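Local coordinates for uncharacterized protein Q99UF4 (Staphylococcus aureus, PDB 3B2N) that has not been characterised in detail but, as a LuxR-family response regulator, probably receives a phosphorylation signal in its receiver domain and regulates transcription by binding DNA, at residues A[33-38]-A[42-47]; A[79-84]-A[115-120]. One frame throughout, in Å; residues are numbered along the deposited sequence.

Contact 1: A[33-38]-A[42-47]; sequences ADTDNG and MKLIEE
The peptide carbonyl of Gly38 is the flat group in play here, and it serves the first turn of helix 38-48: its O accepts from Met42 N at 3.0 Å. Met42 CB flanks the same oxygen at 3.6 Å, while the rest of that side chain turns away: CG stands anti to the backbone N (chi1 -166°), and the chain continues to Val67 and Glu70 of helix 64-73. The contact between strand and helix proper is apolar, Leu44 on Ala33 and Thr35. Leu44 forks over the strand, its two methyl groups sharing the work. CD2 lies 3.8 Å from Ala33 CB, and CD1 touches that methyl as well but also reaches Thr35 CG2 at 4.0 Å. Leu44 thus sits over Ala33 and Thr35, alternate residues that face the same side of strand 29-35, crossing Thr35 at a slant, and Ile7 of the neighbouring strand 4-9 also touches it. Thr35 divides its duties by its first torsion (176°): CG2 is left to meet the leucine, and OG1 swings to the turn. There OG1 accepts from Asn37 N at 3.1 Å, an ST turn, and is hydrogen-bonded to Asp40 too, so the buried hydroxyl is satisfied by partners around the helix start. Asn37, the N-cap, accepts from Asp40 N through OD1. Together these features illustrate a tight beta-alpha turn in a CheY-like receiver domain, where an edge strand of the parallel sheet runs through a capped corner into the helix that packs back on it.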
ATOM      1  N   ALA A  33      -1.455   3.257  10.954  1.00 32.78           N
ATOM      2  CA  ALA A  33      -0.671   2.104  11.386  1.00 31.82           C
ATOM      3  C   ALA A  33       0.374   1.826  10.318  1.00 30.13           C
ATOM      4  O   ALA A  33       0.133   2.147   9.162  1.00 30.81           O
ATOM      5  CB  ALA A  33      -1.602   0.850  11.557  1.00 31.76           C
ATOM      6  N   ASP A  34       1.497   1.216  10.685  1.00 27.37           N
ATOM      7  CA  ASP A  34       2.433   0.747   9.684  1.00 30.38           C
ATOM      8  C   ASP A  34       3.064  -0.574  10.153  1.00 32.48           C
ATOM      9  O   ASP A  34       3.152  -0.812  11.360  1.00 32.05           O
ATOM     10  CB  ASP A  34       3.516   1.791   9.452  1.00 31.69           C
ATOM     11  CG  ASP A  34       4.474   1.900  10.613  1.00 31.68           C
ATOM     12  OD1 ASP A  34       4.168   2.648  11.565  1.00 32.88           O
ATOM     13  OD2 ASP A  34       5.530   1.237  10.584  1.00 36.04           O
ATOM     14  N   THR A  35       3.535  -1.419   9.229  1.00 31.46           N
ATOM     15  CA  THR A  35       4.044  -2.746   9.641  1.00 32.90           C
ATOM     16  C   THR A  35       4.885  -3.336   8.532  1.00 31.01           C
ATOM     17  O   THR A  35       4.798  -2.894   7.400  1.00 31.21           O
ATOM     18  CB  THR A  35       2.873  -3.759  10.019  1.00 33.15           C
ATOM     19  OG1 THR A  35       3.411  -5.038  10.323  1.00 33.77           O
ATOM     20  CG2 THR A  35       1.896  -3.943   8.853  1.00 26.38           C
ATOM     21  N   ASP A  36       5.676  -4.335   8.857  1.00 31.78           N
ATOM     22  CA  ASP A  36       6.473  -5.043   7.864  1.00 33.56           C
ATOM     23  C   ASP A  36       5.878  -6.417   7.580  1.00 32.92           C
ATOM     24  O   ASP A  36       6.456  -7.213   6.872  1.00 36.37           O
ATOM     25  CB  ASP A  36       7.924  -5.160   8.309  1.00 34.25           C
ATOM     26  CG  ASP A  36       8.098  -5.988   9.578  1.00 53.30           C
ATOM     27  OD1 ASP A  36       9.258  -6.294   9.918  1.00 47.14           O
ATOM     28  OD2 ASP A  36       7.113  -6.334  10.240  1.00 38.68           O
ATOM     29  N   ASN A  37       4.703  -6.678   8.094  1.00 31.65           N
ATOM     30  CA  ASN A  37       4.119  -8.034   7.975  1.00 31.71           C
ATOM     31  C   ASN A  37       2.725  -7.985   7.370  1.00 32.31           C
ATOM     32  O   ASN A  37       1.835  -7.266   7.869  1.00 31.75           O
ATOM     33  CB  ASN A  37       4.101  -8.713   9.355  1.00 29.45           C
ATOM     34  CG  ASN A  37       3.589 -10.137   9.303  1.00 25.84           C
ATOM     35  OD1 ASN A  37       2.423 -10.390   9.004  1.00 33.73           O
ATOM     36  ND2 ASN A  37       4.452 -11.074   9.636  1.00 27.12           N
ATOM     37  N   GLY A  38       2.504  -8.747   6.298  1.00 32.20           N
ATOM     38  CA  GLY A  38       1.216  -8.651   5.582  1.00 28.62           C
ATOM     39  C   GLY A  38       0.012  -9.194   6.358  1.00 29.14           C
ATOM     40  O   GLY A  38      -1.117  -8.718   6.185  1.00 27.59           O
ATOM     41  N   MET A  42      -3.208  -6.940   7.311  1.00 28.51           N
ATOM     42  CA  MET A  42      -4.595  -7.346   7.044  1.00 30.35           C
ATOM     43  C   MET A  42      -5.465  -7.152   8.279  1.00 32.42           C
ATOM     44  O   MET A  42      -6.577  -6.664   8.164  1.00 32.21           O
ATOM     45  CB  MET A  42      -4.662  -8.794   6.540  1.00 31.34           C
ATOM     46  CG  MET A  42      -6.019  -9.257   5.884  1.00 35.95           C
ATOM     47  SD  MET A  42      -6.531  -8.290   4.414  1.00 28.00           S
ATOM     48  CE  MET A  42      -8.012  -7.473   5.024  1.00 37.04           C
ATOM     49  N   LYS A  43      -4.926  -7.502   9.459  1.00 32.66           N
ATOM     50  CA  LYS A  43      -5.625  -7.299  10.714  1.00 35.53           C
ATOM     51  C   LYS A  43      -5.810  -5.808  11.023  1.00 35.80           C
ATOM     52  O   LYS A  43      -6.904  -5.382  11.364  1.00 35.87           O
ATOM     53  CB  LYS A  43      -4.935  -8.026  11.897  1.00 36.63           C
ATOM     54  CG  LYS A  43      -4.732  -9.570  11.792  1.00 70.80           C
ATOM     55  CD  LYS A  43      -5.833 -10.374  11.047  1.00 51.70           C
ATOM     56  CE  LYS A  43      -7.238 -10.370  11.722  1.00 76.71           C
ATOM     57  NZ  LYS A  43      -7.514 -11.470  12.730  1.00 60.10           N
ATOM     58  N   LEU A  44      -4.747  -5.021  10.893  1.00 35.98           N
ATOM     59  CA  LEU A  44      -4.833  -3.563  11.060  1.00 35.55           C
ATOM     60  C   LEU A  44      -5.877  -2.953  10.107  1.00 35.00           C
ATOM     61  O   LEU A  44      -6.702  -2.147  10.510  1.00 35.33           O
ATOM     62  CB  LEU A  44      -3.461  -2.917  10.841  1.00 34.69           C
ATOM     63  CG  LEU A  44      -2.442  -3.271  11.917  1.00 44.81           C
ATOM     64  CD1 LEU A  44      -1.023  -3.133  11.412  1.00 32.48           C
ATOM     65  CD2 LEU A  44      -2.673  -2.403  13.134  1.00 34.49           C
ATOM     66  N   ILE A  45      -5.834  -3.352   8.849  1.00 34.04           N
ATOM     67  CA  ILE A  45      -6.805  -2.885   7.860  1.00 36.87           C
ATOM     68  C   ILE A  45      -8.261  -3.149   8.292  1.00 39.60           C
ATOM     69  O   ILE A  45      -9.100  -2.251   8.247  1.00 40.52           O
ATOM     70  CB  ILE A  45      -6.479  -3.494   6.463  1.00 37.18           C
ATOM     71  CG1 ILE A  45      -5.158  -2.922   5.923  1.00 37.69           C
ATOM     72  CG2 ILE A  45      -7.601  -3.277   5.428  1.00 37.79           C
ATOM     73  CD1 ILE A  45      -4.564  -3.756   4.774  1.00 36.76           C
ATOM     74  N   GLU A  46      -8.560  -4.369   8.731  1.00 40.81           N
ATOM     75  CA  GLU A  46      -9.922  -4.679   9.200  1.00 42.35           C
ATOM     76  C   GLU A  46     -10.277  -3.920  10.487  1.00 41.98           C
ATOM     77  O   GLU A  46     -11.396  -3.446  10.639  1.00 41.95           O
ATOM     78  CB  GLU A  46     -10.132  -6.187   9.383  1.00 42.36           C
ATOM     79  CG  GLU A  46     -10.089  -6.949   8.088  1.00 64.95           C
ATOM     80  CD  GLU A  46      -9.999  -8.453   8.284  1.00 55.00           C
ATOM     81  OE1 GLU A  46     -10.597  -9.181   7.452  1.00 67.16           O
ATOM     82  OE2 GLU A  46      -9.341  -8.908   9.262  1.00 69.12           O
ATOM     83  N   GLU A  47      -9.321  -3.799  11.399  1.00 41.72           N
ATOM     84  CA  GLU A  47      -9.526  -3.010  12.598  1.00 43.64           C
ATOM     85  C   GLU A  47      -9.796  -1.527  12.287  1.00 44.38           C
ATOM     86  O   GLU A  47     -10.766  -0.966  12.821  1.00 43.83           O
ATOM     87  CB  GLU A  47      -8.348  -3.146  13.576  1.00 43.98           C
ATOM     88  CG  GLU A  47      -8.534  -2.398  14.901  1.00 67.98           C
ATOM     89  CD  GLU A  47      -7.228  -2.190  15.685  1.00 52.38           C
ATOM     90  OE1 GLU A  47      -7.287  -1.597  16.788  1.00 71.28           O
ATOM     91  OE2 GLU A  47      -6.143  -2.616  15.217  1.00 71.58           O
TER

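Contact 2: A[79-84]-A[115-120]; sequences KVIIVT and ETINKV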
ATOM      1  N   LYS A  79      -8.843   1.936  -1.241  1.00 33.27           N
ATOM      2  CA  LYS A  79      -7.944   2.068  -2.395  1.00 32.72           C
ATOM      3  C   LYS A  79      -6.612   1.367  -2.082  1.00 31.63           C
ATOM      4  O   LYS A  79      -6.100   1.429  -0.940  1.00 30.37           O
ATOM      5  CB  LYS A  79      -7.725   3.534  -2.760  1.00 34.55           C
ATOM      6  CG  LYS A  79      -9.009   4.355  -2.964  1.00 34.88           C
ATOM      7  CD  LYS A  79      -9.746   3.829  -4.139  1.00 42.23           C
ATOM      8  CE  LYS A  79     -10.833   4.799  -4.584  1.00 41.82           C
ATOM      9  NZ  LYS A  79     -11.639   4.093  -5.606  1.00 51.42           N
ATOM     10  N   VAL A  80      -6.062   0.655  -3.057  1.00 30.86           N
ATOM     11  CA  VAL A  80      -4.879  -0.146  -2.744  1.00 32.77           C
ATOM     12  C   VAL A  80      -3.792   0.200  -3.734  1.00 32.57           C
ATOM     13  O   VAL A  80      -3.982   0.046  -4.964  1.00 32.70           O
ATOM     14  CB  VAL A  80      -5.157  -1.700  -2.805  1.00 34.00           C
ATOM     15  CG1 VAL A  80      -3.884  -2.468  -2.524  1.00 30.66           C
ATOM     16  CG2 VAL A  80      -6.322  -2.137  -1.874  1.00 28.12           C
ATOM     17  N   ILE A  81      -2.646   0.618  -3.206  1.00 30.52           N
ATOM     18  CA  ILE A  81      -1.486   0.885  -4.038  1.00 29.97           C
ATOM     19  C   ILE A  81      -0.373  -0.091  -3.658  1.00 30.54           C
ATOM     20  O   ILE A  81       0.018  -0.147  -2.489  1.00 32.32           O
ATOM     21  CB  ILE A  81      -1.029   2.340  -3.840  1.00 32.56           C
ATOM     22  CG1 ILE A  81      -2.163   3.253  -4.363  1.00 35.65           C
ATOM     23  CG2 ILE A  81       0.325   2.562  -4.590  1.00 29.82           C
ATOM     24  CD1 ILE A  81      -2.362   4.466  -3.612  1.00 44.65           C
ATOM     25  N   ILE A  82       0.108  -0.857  -4.631  1.00 28.44           N
ATOM     26  CA  ILE A  82       1.289  -1.655  -4.452  1.00 30.05           C
ATOM     27  C   ILE A  82       2.524  -0.829  -4.810  1.00 32.76           C
ATOM     28  O   ILE A  82       2.525  -0.110  -5.805  1.00 31.55           O
ATOM     29  CB  ILE A  82       1.203  -2.934  -5.262  1.00 33.32           C
ATOM     30  CG1 ILE A  82       0.001  -3.762  -4.764  1.00 33.42           C
ATOM     31  CG2 ILE A  82       2.545  -3.689  -5.321  1.00 33.61           C
ATOM     32  CD1 ILE A  82       0.219  -5.191  -4.611  1.00 43.70           C
ATOM     33  N   VAL A  83       3.569  -0.922  -3.980  1.00 33.34           N
ATOM     34  CA  VAL A  83       4.788  -0.128  -4.172  1.00 34.76           C
ATOM     35  C   VAL A  83       5.902  -1.112  -4.000  1.00 37.63           C
ATOM     36  O   VAL A  83       6.038  -1.651  -2.908  1.00 41.74           O
ATOM     37  CB  VAL A  83       4.895   0.987  -3.071  1.00 35.02           C
ATOM     38  CG1 VAL A  83       6.196   1.759  -3.177  1.00 42.77           C
ATOM     39  CG2 VAL A  83       3.813   1.915  -3.219  1.00 30.96           C
ATOM     40  N   THR A  84       6.685  -1.384  -5.057  1.00 35.01           N
ATOM     41  CA  THR A  84       7.644  -2.485  -5.041  1.00 35.30           C
ATOM     42  C   THR A  84       8.902  -2.159  -5.839  1.00 37.04           C
ATOM     43  O   THR A  84       8.861  -1.309  -6.739  1.00 36.69           O
ATOM     44  CB  THR A  84       6.994  -3.794  -5.627  1.00 38.27           C
ATOM     45  OG1 THR A  84       7.883  -4.911  -5.468  1.00 41.15           O
ATOM     46  CG2 THR A  84       6.627  -3.608  -7.147  1.00 33.40           C
ATOM     47  N   GLU A 115       1.356  12.011  -5.418  1.00 30.74           N
ATOM     48  CA  GLU A 115       0.516  12.377  -6.574  1.00 34.67           C
ATOM     49  C   GLU A 115      -0.364  11.202  -6.987  1.00 36.09           C
ATOM     50  O   GLU A 115      -1.566  11.379  -7.253  1.00 33.63           O
ATOM     51  CB  GLU A 115       1.374  12.727  -7.787  1.00 37.24           C
ATOM     52  CG  GLU A 115       2.260  13.926  -7.691  1.00 74.11           C
ATOM     53  CD  GLU A 115       2.899  14.225  -9.048  1.00 59.30           C
ATOM     54  OE1 GLU A 115       4.103  14.615  -9.090  1.00 74.45           O
ATOM     55  OE2 GLU A 115       2.182  14.034 -10.070  1.00 76.22           O
ATOM     56  N   THR A 116       0.231   9.997  -7.030  1.00 36.89           N
ATOM     57  CA  THR A 116      -0.515   8.812  -7.409  1.00 37.94           C
ATOM     58  C   THR A 116      -1.666   8.480  -6.452  1.00 36.56           C
ATOM     59  O   THR A 116      -2.779   8.202  -6.887  1.00 36.01           O
ATOM     60  CB  THR A 116       0.416   7.599  -7.590  1.00 41.01           C
ATOM     61  OG1 THR A 116       1.373   7.908  -8.631  1.00 36.79           O
ATOM     62  CG2 THR A 116      -0.397   6.396  -7.957  1.00 32.03           C
ATOM     63  N   ILE A 117      -1.411   8.554  -5.156  1.00 35.52           N
ATOM     64  CA  ILE A 117      -2.454   8.349  -4.173  1.00 36.01           C
ATOM     65  C   ILE A 117      -3.576   9.384  -4.374  1.00 37.62           C
ATOM     66  O   ILE A 117      -4.780   9.034  -4.379  1.00 37.22           O
ATOM     67  CB  ILE A 117      -1.880   8.498  -2.771  1.00 37.68           C
ATOM     68  CG1 ILE A 117      -0.821   7.414  -2.483  1.00 35.03           C
ATOM     69  CG2 ILE A 117      -2.960   8.522  -1.743  1.00 36.66           C
ATOM     70  CD1 ILE A 117       0.038   7.748  -1.262  1.00 38.92           C
ATOM     71  N   ASN A 118      -3.192  10.651  -4.544  1.00 36.07           N
ATOM     72  CA  ASN A 118      -4.189  11.682  -4.791  1.00 36.55           C
ATOM     73  C   ASN A 118      -5.040  11.387  -6.048  1.00 36.99           C
ATOM     74  O   ASN A 118      -6.249  11.527  -5.988  1.00 37.07           O
ATOM     75  CB  ASN A 118      -3.557  13.078  -4.881  1.00 35.22           C
ATOM     76  CG  ASN A 118      -3.090  13.587  -3.534  1.00 53.35           C
ATOM     77  OD1 ASN A 118      -3.660  13.257  -2.494  1.00 39.65           O
ATOM     78  ND2 ASN A 118      -2.051  14.399  -3.546  1.00 35.33           N
ATOM     79  N   LYS A 119      -4.416  10.992  -7.160  1.00 38.21           N
ATOM     80  CA  LYS A 119      -5.175  10.665  -8.384  1.00 41.86           C
ATOM     81  C   LYS A 119      -6.097   9.506  -8.086  1.00 43.77           C
ATOM     82  O   LYS A 119      -7.258   9.548  -8.426  1.00 44.61           O
ATOM     83  CB  LYS A 119      -4.299  10.266  -9.580  1.00 42.86           C
ATOM     84  CG  LYS A 119      -3.045  11.071  -9.798  1.00 68.05           C
ATOM     85  CD  LYS A 119      -3.221  12.241 -10.730  1.00 56.18           C
ATOM     86  CE  LYS A 119      -1.868  12.607 -11.350  1.00 71.75           C
ATOM     87  NZ  LYS A 119      -1.604  14.081 -11.298  1.00 64.19           N
ATOM     88  N   VAL A 120      -5.580   8.481  -7.437  1.00 44.01           N
ATOM     89  CA  VAL A 120      -6.382   7.313  -7.117  1.00 47.10           C
ATOM     90  C   VAL A 120      -7.566   7.677  -6.198  1.00 49.94           C
ATOM     91  O   VAL A 120      -8.687   7.232  -6.411  1.00 49.17           O
ATOM     92  CB  VAL A 120      -5.494   6.190  -6.496  1.00 46.96           C
ATOM     93  CG1 VAL A 120      -6.316   5.127  -5.872  1.00 45.32           C
ATOM     94  CG2 VAL A 120      -4.588   5.588  -7.539  1.00 40.08           C
TER
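Val120, which packs against Lys79, is tied into the helix by the 2.9 Å bond from its backbone N to Thr116 O. Across the contact itself the meeting is one of carbon with carbon, apart from a looser approach of Lys79 CE to Val120 O at 3.7 Å. The side chains of Lys79 and Val120 run antiparallel, flank against flank. CB and CG of the lysine already lie beside a single methyl, Val120 CG1, and the bend at chi2 (-65°) brings CD there as well; the nearest of the three, CB, is 3.8 Å from it. Ala102 and Asp101 also touch Val120, so this end of the helix rests on the neighbouring strand as well as on the lysine. One turn back along the helix the packing is tighter. Ile81 CD1 presses on Ile117 CG1 at 3.5 Å and lies 3.9 Å from Ile117 CA, the two isoleucines set roughly perpendicular to each other. Both are buried, whereas Lys79 and Val120 remain partly open. Alternation does the rest: Val80, between the two contacting strand residues, points to the other face, onto helix 64-73. Such packing of the last helix of a receiver domain across an inner strand of its parallel sheet is a worked case of the three-layer alpha-beta-alpha sandwich of the CheY-like fold.

From the N terminus, the chain lays down strand 4-9 and helix 13-26 before contact 1 closes a very short loop: only three residues, all helical, separate 33-38 from 42-47. Strand 52-55 and helix 64-73 follow, and only then does contact 2 open, spanning thirty residues between 79-84 and 115-120, including helix 89-97 and strand 102-105. The two are therefore in series, neither nesting nor crossing. Contact 1 ties an outermost strand to the helix that follows it, whereas contact 2 brings the last helix back to an inner strand. Their centres lie about 17 Å apart, on opposite sides of the chain's centre, yet one sheet serves both.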